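Local coordinates for angiotensin-converting enzyme (Anopheles gambiae, PDB 6S1Y), which probably cleaves dipeptides from the C-terminal ends of peptide substrates as a zinc-dependent metallopeptidase, at residues E14-V19 and K84-K89; A120-Y125 and V157-A162; D389-S394 and C530-S535; Y218-A223 and A592-T597. All blocks are in the same frame, centred on the assembly; numbering follows the deposited sequence.

How the contacts relate
Contact 1, near the N terminus of the chain, pairs two helices; contacts 2, 3 and 4 each set an irregular segment against a helix, and no helix serves two contacts. All five touching residues of contact 3 are buried, and its helix 381-395 also carries the zinc ligand Glu-385. Contact 1 is largely buried although it lies about 32 Å (centre to centre) from the middle of the chain, whereas contacts 2 and 4 are partly buried. The chemistry differs: one direct hydrogen bond in contact 3, aromatic packing supplemented by bridging waters in contacts 2 and 4, and aliphatic packing beside an arginine in contact 1. Contact 3 is nested in the chain loop closed by contact 4.

Contact 1 of 4, residues E14-V19 and K84-K89; sequences EISQIV and KRRIKK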
loop_
_atom_site.group_PDB
_atom_site.type_symbol
_atom_site.label_atom_id
_atom_site.label_comp_id
_atom_site.label_asym_id
_atom_site.label_seq_id
_atom_site.Cartn_x
_atom_site.Cartn_y
_atom_site.Cartn_z
ATOM N N GLU A 14 31.971 6.953 -24.647
ATOM C CA GLU A 14 32.479 8.138 -23.964
ATOM C C GLU A 14 31.384 8.868 -23.190
ATOM O O GLU A 14 31.611 9.293 -22.052
ATOM C CB GLU A 14 33.128 9.075 -24.987
ATOM C CG GLU A 14 33.860 10.267 -24.395
ATOM C CD GLU A 14 34.642 11.051 -25.443
ATOM O OE1 GLU A 14 35.723 11.582 -25.104
ATOM O OE2 GLU A 14 34.179 11.129 -26.603
ATOM N N ILE A 15 30.199 9.026 -23.788
ATOM C CA ILE A 15 29.057 9.553 -23.048
ATOM C C ILE A 15 28.792 8.687 -21.824
ATOM O O ILE A 15 28.436 9.188 -20.751
ATOM C CB ILE A 15 27.816 9.626 -23.956
ATOM C CG1 ILE A 15 28.069 10.522 -25.171
ATOM C CG2 ILE A 15 26.613 10.155 -23.178
ATOM C CD1 ILE A 15 27.293 10.105 -26.412
ATOM N N SER A 16 28.974 7.373 -21.963
ATOM C CA SER A 16 28.730 6.464 -20.853
ATOM C C SER A 16 29.653 6.753 -19.678
ATOM O O SER A 16 29.297 6.472 -18.530
ATOM C CB SER A 16 28.892 5.020 -21.324
ATOM O OG SER A 16 28.513 4.111 -20.307
ATOM N N GLN A 17 30.840 7.307 -19.939
ATOM C CA GLN A 17 31.733 7.684 -18.851
ATOM C C GLN A 17 31.257 8.949 -18.154
ATOM O O GLN A 17 31.499 9.121 -16.956
ATOM C CB GLN A 17 33.149 7.891 -19.379
ATOM C CG GLN A 17 33.670 6.733 -20.201
ATOM C CD GLN A 17 35.133 6.420 -19.923
ATOM O OE1 GLN A 17 35.834 7.180 -19.249
ATOM N NE2 GLN A 17 35.597 5.290 -20.441
ATOM N N ILE A 18 30.596 9.849 -18.887
ATOM C CA ILE A 18 30.107 11.086 -18.290
ATOM C C ILE A 18 28.945 10.794 -17.348
ATOM O O ILE A 18 28.928 11.250 -16.198
ATOM C CB ILE A 18 29.690 12.087 -19.383
ATOM C CG1 ILE A 18 30.822 12.284 -20.391
ATOM C CG2 ILE A 18 29.294 13.411 -18.759
ATOM C CD1 ILE A 18 30.469 13.244 -21.519
ATOM N N VAL A 19 27.947 10.044 -17.827
ATOM C CA VAL A 19 26.804 9.725 -16.980
ATOM C C VAL A 19 27.262 8.899 -15.788
ATOM O O VAL A 19 26.705 9.014 -14.694
ATOM C CB VAL A 19 25.701 8.998 -17.778
ATOM C CG1 VAL A 19 25.370 9.748 -19.069
ATOM C CG2 VAL A 19 26.106 7.568 -18.072
ATOM N N LYS A 84 20.172 5.387 -23.524
ATOM C CA LYS A 84 19.099 6.364 -23.649
ATOM C C LYS A 84 18.250 6.393 -22.389
ATOM O O LYS A 84 17.780 7.454 -21.962
ATOM C CB LYS A 84 18.213 6.037 -24.855
ATOM C CG LYS A 84 18.864 6.180 -26.219
ATOM C CD LYS A 84 17.808 6.071 -27.323
ATOM C CE LYS A 84 18.412 5.666 -28.661
ATOM N NZ LYS A 84 17.478 5.873 -29.808
ATOM N N ARG A 85 18.038 5.225 -21.783
ATOM C CA ARG A 85 17.148 5.122 -20.633
ATOM C C ARG A 85 17.796 5.691 -19.383
ATOM O O ARG A 85 17.115 6.281 -18.538
ATOM C CB ARG A 85 16.761 3.662 -20.425
ATOM C CG ARG A 85 15.541 3.435 -19.573
ATOM C CD ARG A 85 15.234 1.940 -19.471
ATOM N NE ARG A 85 14.277 1.662 -18.413
ATOM C CZ ARG A 85 12.963 1.836 -18.520
ATOM N NH1 ARG A 85 12.446 2.291 -19.647
ATOM N NH2 ARG A 85 12.173 1.562 -17.488
ATOM N N ARG A 86 19.110 5.516 -19.237
ATOM C CA ARG A 86 19.807 6.082 -18.089
ATOM C C ARG A 86 19.777 7.598 -18.126
ATOM O O ARG A 86 19.684 8.236 -17.072
ATOM C CB ARG A 86 21.246 5.577 -18.057
ATOM C CG ARG A 86 21.386 4.127 -17.608
ATOM C CD ARG A 86 22.703 3.503 -18.084
ATOM N NE ARG A 86 23.872 4.102 -17.446
ATOM C CZ ARG A 86 25.124 3.946 -17.872
ATOM N NH1 ARG A 86 25.381 3.210 -18.947
ATOM N NH2 ARG A 86 26.122 4.534 -17.224
ATOM N N ILE A 87 19.834 8.183 -19.318
ATOM C CA ILE A 87 19.847 9.636 -19.435
ATOM C C ILE A 87 18.460 10.210 -19.174
ATOM O O ILE A 87 18.326 11.279 -18.569
ATOM C CB ILE A 87 20.372 10.054 -20.822
ATOM C CG1 ILE A 87 21.868 9.754 -20.938
ATOM C CG2 ILE A 87 20.103 11.536 -21.071
ATOM C CD1 ILE A 87 22.287 9.335 -22.325
ATOM N N LYS A 88 17.409 9.526 -19.640
ATOM C CA LYS A 88 16.049 10.015 -19.423
ATOM C C LYS A 88 15.677 9.993 -17.944
ATOM O O LYS A 88 15.096 10.957 -17.431
ATOM C CB LYS A 88 15.061 9.175 -20.236
ATOM C CG LYS A 88 13.600 9.629 -20.136
ATOM C CD LYS A 88 12.643 8.653 -20.845
ATOM C CE LYS A 88 12.397 7.382 -20.022
ATOM N NZ LYS A 88 12.454 6.130 -20.843
ATOM N N LYS A 89 16.004 8.908 -17.239
ATOM C CA LYS A 89 15.617 8.798 -15.835
ATOM C C LYS A 89 16.434 9.724 -14.950
ATOM O O LYS A 89 15.926 10.225 -13.941
ATOM C CB LYS A 89 15.747 7.348 -15.370
ATOM C CG LYS A 89 14.773 6.427 -16.107
ATOM C CD LYS A 89 14.906 4.975 -15.704
ATOM C CE LYS A 89 13.925 4.603 -14.617
ATOM N NZ LYS A 89 12.580 4.237 -15.172
#
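The guanidinium group of Arg-86 reaches helix 12-42, where its NE forms a salt bridge with Glu-23 and its terminal nitrogens lie against Ser-16 and Val-19. Ser-16 OG approaches the edge of the guanidinium, near its plane, 3.5 Å from Arg-86 NH1; this is a polar approach and not a hydrogen bond. From an oblique direction, Val-19 CG2 comes within 3.2 Å of Arg-86 NH2, a close fit for a methyl group. A bend at chi3 (67°) turns the far half of the arginine chain across Val-19, and the two side chains meet at about a right angle. The other methyl of the valine, CG1, packs 4.0 Å from Ile-87 CG1, again with the side chains crossed. One turn before Val-19, Ile-15 CG2 and Ile-87 CD1 come only to 4.5 Å, and Ile-15 leans also on Phe-73 and Leu-78 of the loop leading into helix 81-90. The axes stay 11.0 Å apart and run 32° from parallel, so side chains alone span the interval. A pairing of the first helix with helix 81-90 is consistent with the N-terminal helical lid over the substrate cleft in the angiotensin-converting enzyme family.

Contact 2 of 4, residues A120-Y125 and V157-A162; sequences AKFCAY and VQWYNA
Phe-122 and Trp-159 meet rim to rim, neither ring lying over the face of the other. Their planes are inclined at 46°, and the Phe-122 ring and the six-membered ring of Trp-159 have centroids 5.7 Å apart. The touch is nonetheless tight, with Phe-122 CZ 3.3 Å from Trp-159 CE3. Trp-159 has CG anti to its backbone nitrogen (chi1 174°), which swings the indole along the helix surface to meet the phenylalanine. At the next corner of the same rim, Phe-122 CE1 lies 3.5 Å from Gln-158 O and 3.8 Å from Ala-162 CB, so the ring spans one turn of helix 149-163.

The amide of Gln-158 stands almost perpendicular to the phenyl ring (89°), its OE1 in the ring plane at the edge. A bend at chi2 folds this amide back, and a water joins the two segments there: it accepts from Cys-123 N at 2.9 Å and donates to Gln-158 OE1 at 2.7 Å. The indole is held at its far side by a hydrogen bond from NE1 to the carbonyl of Ala-484, the residue before Lys-485 of the ligand pocket, while Leu-139 touches both rings. The arrangement is that of a small disulfide-closed loop, Cys-123 to Cys-131, held by the aromatic residue just before its first cysteine to a helix of the mainly helical peptidase fold.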
loop_
_atom_site.group_PDB
_atom_site.type_symbol
_atom_site.label_atom_id
_atom_site.label_comp_id
_atom_site.label_asym_id
_atom_site.label_seq_id
_atom_site.Cartn_x
_atom_site.Cartn_y
_atom_site.Cartn_z
ATOM N N ALA A 120 -0.906 13.146 16.401
ATOM C CA ALA A 120 -2.220 13.267 17.011
ATOM C C ALA A 120 -2.361 12.328 18.195
ATOM O O ALA A 120 -1.919 11.180 18.138
ATOM C CB ALA A 120 -3.307 12.956 15.989
ATOM N N LYS A 121 -3.001 12.810 19.263
ATOM C CA LYS A 121 -3.270 12.013 20.456
ATOM C C LYS A 121 -4.698 12.260 20.900
ATOM O O LYS A 121 -5.294 13.283 20.572
ATOM C CB LYS A 121 -2.296 12.345 21.613
ATOM C CG LYS A 121 -0.828 12.190 21.217
ATOM C CD LYS A 121 -0.037 11.349 22.214
ATOM C CE LYS A 121 1.292 10.864 21.613
ATOM N NZ LYS A 121 1.890 11.910 20.710
ATOM N N PHE A 122 -5.236 11.334 21.694
ATOM C CA PHE A 122 -6.673 11.342 21.947
ATOM C C PHE A 122 -6.987 10.950 23.376
ATOM O O PHE A 122 -6.271 10.153 23.988
ATOM C CB PHE A 122 -7.379 10.389 20.974
ATOM C CG PHE A 122 -7.069 10.681 19.543
ATOM C CD1 PHE A 122 -7.790 11.646 18.851
ATOM C CD2 PHE A 122 -6.025 10.040 18.905
ATOM C CE1 PHE A 122 -7.495 11.936 17.528
ATOM C CE2 PHE A 122 -5.727 10.323 17.580
ATOM C CZ PHE A 122 -6.458 11.279 16.892
ATOM N N CYS A 123 -8.090 11.511 23.875
ATOM C CA CYS A 123 -8.645 11.130 25.168
ATOM C C CYS A 123 -9.526 9.884 25.045
ATOM O O CYS A 123 -10.268 9.706 24.072
ATOM C CB CYS A 123 -9.459 12.283 25.755
ATOM S SG CYS A 123 -8.461 13.748 26.156
ATOM N N ALA A 124 -9.440 9.016 26.040
ATOM C CA ALA A 124 -10.189 7.775 25.986
ATOM C C ALA A 124 -11.684 8.055 26.088
ATOM O O ALA A 124 -12.129 9.016 26.739
ATOM C CB ALA A 124 -9.749 6.834 27.098
ATOM N N TYR A 125 -12.460 7.222 25.389
ATOM C CA TYR A 125 -13.911 7.288 25.467
ATOM C C TYR A 125 -14.325 7.170 26.922
ATOM O O TYR A 125 -13.999 6.182 27.590
ATOM C CB TYR A 125 -14.521 6.162 24.623
ATOM C CG TYR A 125 -16.034 6.132 24.525
ATOM C CD1 TYR A 125 -16.730 7.173 23.946
ATOM C CD2 TYR A 125 -16.754 5.035 24.974
ATOM C CE1 TYR A 125 -18.100 7.142 23.840
ATOM C CE2 TYR A 125 -18.133 4.994 24.866
ATOM C CZ TYR A 125 -18.796 6.055 24.296
ATOM O OH TYR A 125 -20.176 6.061 24.172
ATOM N N VAL A 157 -14.875 9.919 14.812
ATOM C CA VAL A 157 -15.047 11.371 14.782
ATOM C C VAL A 157 -13.806 12.092 15.308
ATOM O O VAL A 157 -13.345 13.079 14.718
ATOM C CB VAL A 157 -16.298 11.774 15.576
ATOM C CG1 VAL A 157 -16.344 13.302 15.779
ATOM C CG2 VAL A 157 -17.557 11.256 14.856
ATOM N N GLN A 158 -13.265 11.632 16.440
ATOM C CA GLN A 158 -12.026 12.200 16.963
ATOM C C GLN A 158 -10.914 12.156 15.925
ATOM O O GLN A 158 -10.243 13.163 15.667
ATOM C CB GLN A 158 -11.597 11.439 18.211
ATOM C CG GLN A 158 -12.494 11.685 19.407
ATOM C CD GLN A 158 -12.243 13.027 20.043
ATOM O OE1 GLN A 158 -11.084 13.447 20.219
ATOM N NE2 GLN A 158 -13.315 13.712 20.405
ATOM N N TRP A 159 -10.701 10.988 15.318
ATOM C CA TRP A 159 -9.579 10.832 14.402
ATOM C C TRP A 159 -9.690 11.793 13.224
ATOM O O TRP A 159 -8.739 12.521 12.908
ATOM C CB TRP A 159 -9.490 9.388 13.894
ATOM C CG TRP A 159 -8.422 9.261 12.842
ATOM C CD1 TRP A 159 -8.595 9.177 11.490
ATOM C CD2 TRP A 159 -7.001 9.260 13.060
ATOM N NE1 TRP A 159 -7.376 9.122 10.851
ATOM C CE2 TRP A 159 -6.385 9.158 11.795
ATOM C CE3 TRP A 159 -6.194 9.320 14.208
ATOM C CZ2 TRP A 159 -5.004 9.117 11.645
ATOM C CZ3 TRP A 159 -4.831 9.285 14.058
ATOM C CH2 TRP A 159 -4.244 9.196 12.784
ATOM N N TYR A 160 -10.840 11.786 12.543
ATOM C CA TYR A 160 -11.017 12.576 11.331
ATOM C C TYR A 160 -11.043 14.070 11.642
ATOM O O TYR A 160 -10.531 14.875 10.861
ATOM C CB TYR A 160 -12.309 12.141 10.613
ATOM C CG TYR A 160 -12.170 10.905 9.746
ATOM C CD1 TYR A 160 -12.172 9.605 10.311
ATOM C CD2 TYR A 160 -11.978 11.017 8.378
ATOM C CE1 TYR A 160 -11.990 8.460 9.514
ATOM C CE2 TYR A 160 -11.800 9.875 7.571
ATOM C CZ TYR A 160 -11.828 8.615 8.138
ATOM O OH TYR A 160 -11.683 7.535 7.318
ATOM N N ASN A 161 -11.637 14.471 12.769
ATOM C CA ASN A 161 -11.640 15.893 13.110
ATOM C C ASN A 161 -10.216 16.400 13.369
ATOM O O ASN A 161 -9.922 17.566 13.120
ATOM C CB ASN A 161 -12.547 16.169 14.323
ATOM C CG ASN A 161 -14.041 16.325 13.935
ATOM O OD1 ASN A 161 -14.527 15.689 12.976
ATOM N ND2 ASN A 161 -14.775 17.163 14.677
ATOM N N ALA A 162 -9.313 15.535 13.822
ATOM C CA ALA A 162 -7.963 15.943 14.172
ATOM C C ALA A 162 -6.972 15.857 13.014
ATOM O O ALA A 162 -6.013 16.648 12.980
ATOM C CB ALA A 162 -7.449 15.082 15.335
HETATM O O HOH W 1 -9.454 13.634 22.364
#

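Contact 3 of 4, residues D389-S394 and C530-S535; sequences DVLSLS and CDIYQS
Ser-394, near the C-terminal end of helix 381-395, faces an irregular segment whose backbone comes closest at Asp-531, the CA atoms of Ser-394 and Asp-531 being 4.6 Å apart; this segment continues into a type II beta turn from Ile-532 to Ser-535. Ile-532 N donates to Ser-394 OG at 3.1 Å, and the N-H points nearly straight at the oxygen (166°). The serine hydroxyl lies beside its own backbone nitrogen (chi1 -75°), facing the incoming chain, and Ile-532 CG1 packs against it at 3.4 Å from Ser-394 OG. Asp-531 OD1 lies 3.4 Å from Ser-394 CB and accepts from Tyr-533 N at 3.0 Å, closing an Asx turn. That N-H arrives from above the carboxylate plane, 65° out of it. The second oxygen, OD2, is shared by a hydrogen bond with His-400 and a salt bridge with Lys-403, so both ends of the buried carboxylate are engaged. Farther along, Leu-391 CD2 and Ile-532 CD1 make a light apolar touch at 4.4 Å.

Cys-530 is tied by a disulfide to Cys-512 of helix 495-514, and the same helix covers Val-390 and Leu-393. Asp-389 hydrogen-bonds the zinc ligand His-357 of helix 349-368, while helix 286-299 closes over Leu-391 and Ser-394 through Phe-296.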
loop_
_atom_site.group_PDB
_atom_site.type_symbol
_atom_site.label_atom_id
_atom_site.label_comp_id
_atom_site.label_asym_id
_atom_site.label_seq_id
_atom_site.Cartn_x
_atom_site.Cartn_y
_atom_site.Cartn_z
ATOM N N ASP A 389 3.560 -9.038 -0.732
ATOM C CA ASP A 389 2.200 -9.571 -0.725
ATOM C C ASP A 389 2.138 -10.945 -1.389
ATOM O O ASP A 389 1.344 -11.796 -0.973
ATOM C CB ASP A 389 1.247 -8.582 -1.395
ATOM C CG ASP A 389 0.924 -7.375 -0.504
ATOM O OD1 ASP A 389 1.441 -7.290 0.649
ATOM O OD2 ASP A 389 0.148 -6.506 -0.982
ATOM N N VAL A 390 2.985 -11.202 -2.387
ATOM C CA VAL A 390 3.041 -12.543 -2.976
ATOM C C VAL A 390 3.422 -13.565 -1.915
ATOM O O VAL A 390 2.794 -14.621 -1.793
ATOM C CB VAL A 390 4.014 -12.576 -4.167
ATOM C CG1 VAL A 390 4.316 -14.013 -4.567
ATOM C CG2 VAL A 390 3.420 -11.794 -5.354
ATOM N N LEU A 391 4.439 -13.258 -1.106
ATOM C CA LEU A 391 4.755 -14.157 -0.003
ATOM C C LEU A 391 3.563 -14.288 0.935
ATOM O O LEU A 391 3.239 -15.393 1.384
ATOM C CB LEU A 391 5.984 -13.685 0.781
ATOM C CG LEU A 391 7.338 -13.584 0.074
ATOM C CD1 LEU A 391 8.493 -13.825 1.057
ATOM C CD2 LEU A 391 7.417 -14.518 -1.086
ATOM N N SER A 392 2.910 -13.164 1.262
ATOM C CA SER A 392 1.794 -13.223 2.202
ATOM C C SER A 392 0.678 -14.120 1.688
ATOM O O SER A 392 -0.022 -14.750 2.493
ATOM C CB SER A 392 1.240 -11.822 2.474
ATOM O OG SER A 392 2.135 -11.085 3.275
ATOM N N LEU A 393 0.486 -14.187 0.364
ATOM C CA LEU A 393 -0.498 -15.128 -0.187
ATOM C C LEU A 393 -0.163 -16.575 0.183
ATOM O O LEU A 393 -1.060 -17.353 0.512
ATOM C CB LEU A 393 -0.603 -14.973 -1.707
ATOM C CG LEU A 393 -1.403 -13.745 -2.175
ATOM C CD1 LEU A 393 -1.342 -13.564 -3.686
ATOM C CD2 LEU A 393 -2.848 -13.845 -1.760
ATOM N N SER A 394 1.118 -16.963 0.124
ATOM C CA SER A 394 1.491 -18.318 0.527
ATOM C C SER A 394 1.364 -18.486 2.037
ATOM O O SER A 394 0.832 -19.499 2.513
ATOM C CB SER A 394 2.926 -18.651 0.085
ATOM O OG SER A 394 3.024 -18.900 -1.312
ATOM N N CYS A 530 -1.922 -22.950 -2.526
ATOM C CA CYS A 530 -0.525 -23.048 -2.933
ATOM C C CYS A 530 0.404 -22.406 -1.913
ATOM O O CYS A 530 0.165 -21.281 -1.472
ATOM C CB CYS A 530 -0.309 -22.362 -4.281
ATOM S SG CYS A 530 1.347 -21.523 -4.369
ATOM N N ASP A 531 1.487 -23.107 -1.571
ATOM C CA ASP A 531 2.557 -22.577 -0.728
ATOM C C ASP A 531 3.881 -22.704 -1.480
ATOM O O ASP A 531 4.317 -23.820 -1.785
ATOM C CB ASP A 531 2.617 -23.324 0.605
ATOM C CG ASP A 531 3.621 -22.724 1.567
ATOM O OD1 ASP A 531 4.129 -21.632 1.263
ATOM O OD2 ASP A 531 3.905 -23.322 2.636
ATOM N N ILE A 532 4.526 -21.569 -1.775
ATOM C CA ILE A 532 5.793 -21.610 -2.496
ATOM C C ILE A 532 6.983 -21.624 -1.542
ATOM O O ILE A 532 8.128 -21.419 -1.963
ATOM C CB ILE A 532 5.936 -20.434 -3.476
ATOM C CG1 ILE A 532 6.112 -19.110 -2.723
ATOM C CG2 ILE A 532 4.760 -20.378 -4.411
ATOM C CD1 ILE A 532 6.442 -17.958 -3.655
ATOM N N TYR A 533 6.725 -21.826 -0.255
ATOM C CA TYR A 533 7.802 -21.991 0.717
ATOM C C TYR A 533 8.751 -23.115 0.300
ATOM O O TYR A 533 8.321 -24.246 0.048
ATOM C CB TYR A 533 7.185 -22.285 2.093
ATOM C CG TYR A 533 8.152 -22.378 3.256
ATOM C CD1 TYR A 533 8.976 -21.312 3.597
ATOM C CD2 TYR A 533 8.218 -23.531 4.042
ATOM C CE1 TYR A 533 9.868 -21.400 4.689
ATOM C CE2 TYR A 533 9.093 -23.630 5.129
ATOM C CZ TYR A 533 9.912 -22.564 5.449
ATOM O OH TYR A 533 10.765 -22.678 6.530
ATOM N N GLN A 534 10.051 -22.790 0.236
ATOM C CA GLN A 534 11.147 -23.714 -0.081
ATOM C C GLN A 534 11.200 -24.079 -1.552
ATOM O O GLN A 534 11.751 -25.118 -1.903
ATOM C CB GLN A 534 11.082 -25.012 0.743
ATOM C CG GLN A 534 11.109 -24.757 2.234
ATOM C CD GLN A 534 10.915 -26.004 3.065
ATOM O OE1 GLN A 534 10.033 -26.828 2.798
ATOM N NE2 GLN A 534 11.726 -26.136 4.108
ATOM N N SER A 535 10.641 -23.258 -2.432
ATOM C CA SER A 535 10.700 -23.529 -3.865
ATOM C C SER A 535 11.749 -22.622 -4.492
ATOM O O SER A 535 11.444 -21.534 -4.979
ATOM C CB SER A 535 9.353 -23.331 -4.546
ATOM O OG SER A 535 9.527 -23.375 -5.961
#

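Contact 4 of 4, residues Y218-A223 and A592-T597; sequences YEQLHA and AHVGWT
His-222 and Trp-596 form the dense part of this contact. Trp-596 CE3 sits over one face of the imidazole, offset toward its rim and 3.5 Å from His-222 CE1, with the two ring planes 38° apart. The tryptophan CG lies between its backbone nitrogen and carbonyl carbon (chi1 54°), which folds the indole back onto the helix. Its CH2 corner then reaches 3.8 Å from Glu-219 OE1, the carboxylate standing nearly upright to the ring (80°), and also meets the edge of Tyr-218. Glu-219 has a salt bridge to Arg-215 through OE2, and His-222 NE2 is hydrogen-bonded to the carbonyl of Gly-468.

The contact lays the extended C-terminal tail, beyond helix 577-590, along the long helix 203-233, a join between chain parts 369 residues apart. Arg-226 of that helix hydrogen-bonds the carbonyls of His-593 and Gly-595.

Between the indole and the valine, a water in the plane of the indole at its edge accepts from Gly-595 N at 2.8 Å, donates to Glu-219 O and hydrogen-bonds His-222 ND1. Toward the exposed residues His-593 and Val-594 the fit is looser and partly mediated by water. Val-594 CG1 rests 3.6 Å from Gln-220 NE2, although Ala-223 CB still presses to 3.3 Å from His-593 O. A second water donates to His-593 O at 2.7 Å and to Ala-223 O.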
loop_
_atom_site.group_PDB
_atom_site.type_symbol
_atom_site.label_atom_id
_atom_site.label_comp_id
_atom_site.label_asym_id
_atom_site.label_seq_id
_atom_site.Cartn_x
_atom_site.Cartn_y
_atom_site.Cartn_z
ATOM N N TYR A 218 -17.171 -7.898 -5.856
ATOM C CA TYR A 218 -17.162 -7.018 -4.702
ATOM C C TYR A 218 -18.583 -6.741 -4.202
ATOM O O TYR A 218 -18.819 -6.663 -2.991
ATOM C CB TYR A 218 -16.455 -5.715 -5.031
ATOM C CG TYR A 218 -16.551 -4.747 -3.861
ATOM C CD1 TYR A 218 -15.802 -4.954 -2.726
ATOM C CD2 TYR A 218 -17.428 -3.653 -3.884
ATOM C CE1 TYR A 218 -15.889 -4.125 -1.644
ATOM C CE2 TYR A 218 -17.512 -2.789 -2.791
ATOM C CZ TYR A 218 -16.724 -3.044 -1.667
ATOM O OH TYR A 218 -16.769 -2.236 -0.558
ATOM N N GLU A 219 -19.559 -6.608 -5.107
ATOM C CA GLU A 219 -20.900 -6.269 -4.630
ATOM C C GLU A 219 -21.560 -7.457 -3.934
ATOM O O GLU A 219 -22.288 -7.267 -2.952
ATOM C CB GLU A 219 -21.755 -5.715 -5.783
ATOM C CG GLU A 219 -21.214 -4.328 -6.228
ATOM C CD GLU A 219 -22.038 -3.607 -7.306
ATOM O OE1 GLU A 219 -21.907 -2.369 -7.344
ATOM O OE2 GLU A 219 -22.770 -4.257 -8.099
ATOM N N GLN A 220 -21.309 -8.682 -4.384
ATOM C CA GLN A 220 -21.804 -9.831 -3.645
ATOM C C GLN A 220 -21.190 -9.904 -2.250
ATOM O O GLN A 220 -21.885 -10.205 -1.278
ATOM C CB GLN A 220 -21.528 -11.117 -4.429
ATOM C CG GLN A 220 -22.298 -11.209 -5.752
ATOM C CD GLN A 220 -23.799 -11.234 -5.540
ATOM O OE1 GLN A 220 -24.299 -11.944 -4.671
ATOM N NE2 GLN A 220 -24.521 -10.447 -6.335
ATOM N N LEU A 221 -19.895 -9.623 -2.115
ATOM C CA LEU A 221 -19.244 -9.738 -0.807
ATOM C C LEU A 221 -19.726 -8.644 0.124
ATOM O O LEU A 221 -20.086 -8.904 1.278
ATOM C CB LEU A 221 -17.731 -9.648 -0.967
ATOM C CG LEU A 221 -16.920 -9.818 0.315
ATOM C CD1 LEU A 221 -17.210 -11.188 0.975
ATOM C CD2 LEU A 221 -15.408 -9.683 0.024
ATOM N N HIS A 222 -19.698 -7.391 -0.363
ATOM C CA HIS A 222 -20.315 -6.275 0.338
ATOM C C HIS A 222 -21.707 -6.621 0.835
ATOM O O HIS A 222 -22.075 -6.278 1.963
ATOM C CB HIS A 222 -20.380 -5.079 -0.611
ATOM C CG HIS A 222 -21.127 -3.909 -0.071
ATOM N ND1 HIS A 222 -22.496 -3.901 0.056
ATOM C CD2 HIS A 222 -20.694 -2.707 0.373
ATOM C CE1 HIS A 222 -22.874 -2.751 0.577
ATOM N NE2 HIS A 222 -21.801 -2.006 0.771
ATOM N N ALA A 223 -22.505 -7.292 0.009
ATOM C CA ALA A 223 -23.883 -7.587 0.405
ATOM C C ALA A 223 -23.932 -8.593 1.548
ATOM O O ALA A 223 -24.778 -8.497 2.437
ATOM C CB ALA A 223 -24.661 -8.105 -0.795
ATOM N N ALA A 592 -30.516 -11.270 1.007
ATOM C CA ALA A 592 -29.746 -10.058 1.229
ATOM C C ALA A 592 -29.825 -9.161 -0.001
ATOM O O ALA A 592 -29.618 -9.633 -1.126
ATOM C CB ALA A 592 -28.295 -10.409 1.537
ATOM N N HIS A 593 -30.121 -7.871 0.194
ATOM C CA HIS A 593 -30.068 -6.947 -0.928
ATOM C C HIS A 593 -28.628 -6.797 -1.401
ATOM O O HIS A 593 -27.692 -6.728 -0.594
ATOM C CB HIS A 593 -30.614 -5.567 -0.556
ATOM C CG HIS A 593 -32.101 -5.523 -0.362
ATOM N ND1 HIS A 593 -32.693 -5.701 0.870
ATOM C CD2 HIS A 593 -33.110 -5.311 -1.242
ATOM C CE1 HIS A 593 -34.004 -5.613 0.742
ATOM N NE2 HIS A 593 -34.284 -5.378 -0.532
ATOM N N VAL A 594 -28.459 -6.714 -2.713
ATOM C CA VAL A 594 -27.184 -6.397 -3.345
ATOM C C VAL A 594 -27.229 -4.968 -3.883
ATOM O O VAL A 594 -28.249 -4.536 -4.435
ATOM C CB VAL A 594 -26.887 -7.416 -4.460
ATOM C CG1 VAL A 594 -25.521 -7.179 -5.055
ATOM C CG2 VAL A 594 -27.013 -8.840 -3.904
ATOM N N GLY A 595 -26.101 -4.251 -3.760
ATOM C CA GLY A 595 -26.020 -2.868 -4.152
ATOM C C GLY A 595 -26.538 -1.927 -3.071
ATOM O O GLY A 595 -26.959 -2.336 -1.996
ATOM N N TRP A 596 -26.526 -0.631 -3.392
ATOM C CA TRP A 596 -26.861 0.365 -2.390
ATOM C C TRP A 596 -27.288 1.694 -3.015
ATOM O O TRP A 596 -26.741 2.149 -4.019
ATOM C CB TRP A 596 -25.654 0.612 -1.463
ATOM C CG TRP A 596 -24.401 0.964 -2.238
ATOM C CD1 TRP A 596 -24.003 2.207 -2.637
ATOM C CD2 TRP A 596 -23.398 0.063 -2.695
ATOM N NE1 TRP A 596 -22.799 2.137 -3.310
ATOM C CE2 TRP A 596 -22.422 0.824 -3.367
ATOM C CE3 TRP A 596 -23.215 -1.315 -2.582
ATOM C CZ2 TRP A 596 -21.307 0.255 -3.941
ATOM C CZ3 TRP A 596 -22.105 -1.876 -3.161
ATOM C CH2 TRP A 596 -21.165 -1.088 -3.833
ATOM N N THR A 597 -28.214 2.357 -2.347
ATOM C CA THR A 597 -28.479 3.751 -2.649
ATOM C C THR A 597 -27.245 4.599 -2.349
ATOM O O THR A 597 -26.327 4.178 -1.660
ATOM C CB THR A 597 -29.695 4.193 -1.839
ATOM O OG1 THR A 597 -29.478 3.935 -0.452
ATOM C CG2 THR A 597 -30.896 3.378 -2.265
HETATM O O HOH W 2 -23.825 -5.063 -2.294
HETATM O O HOH W 3 -27.020 -6.807 2.044
#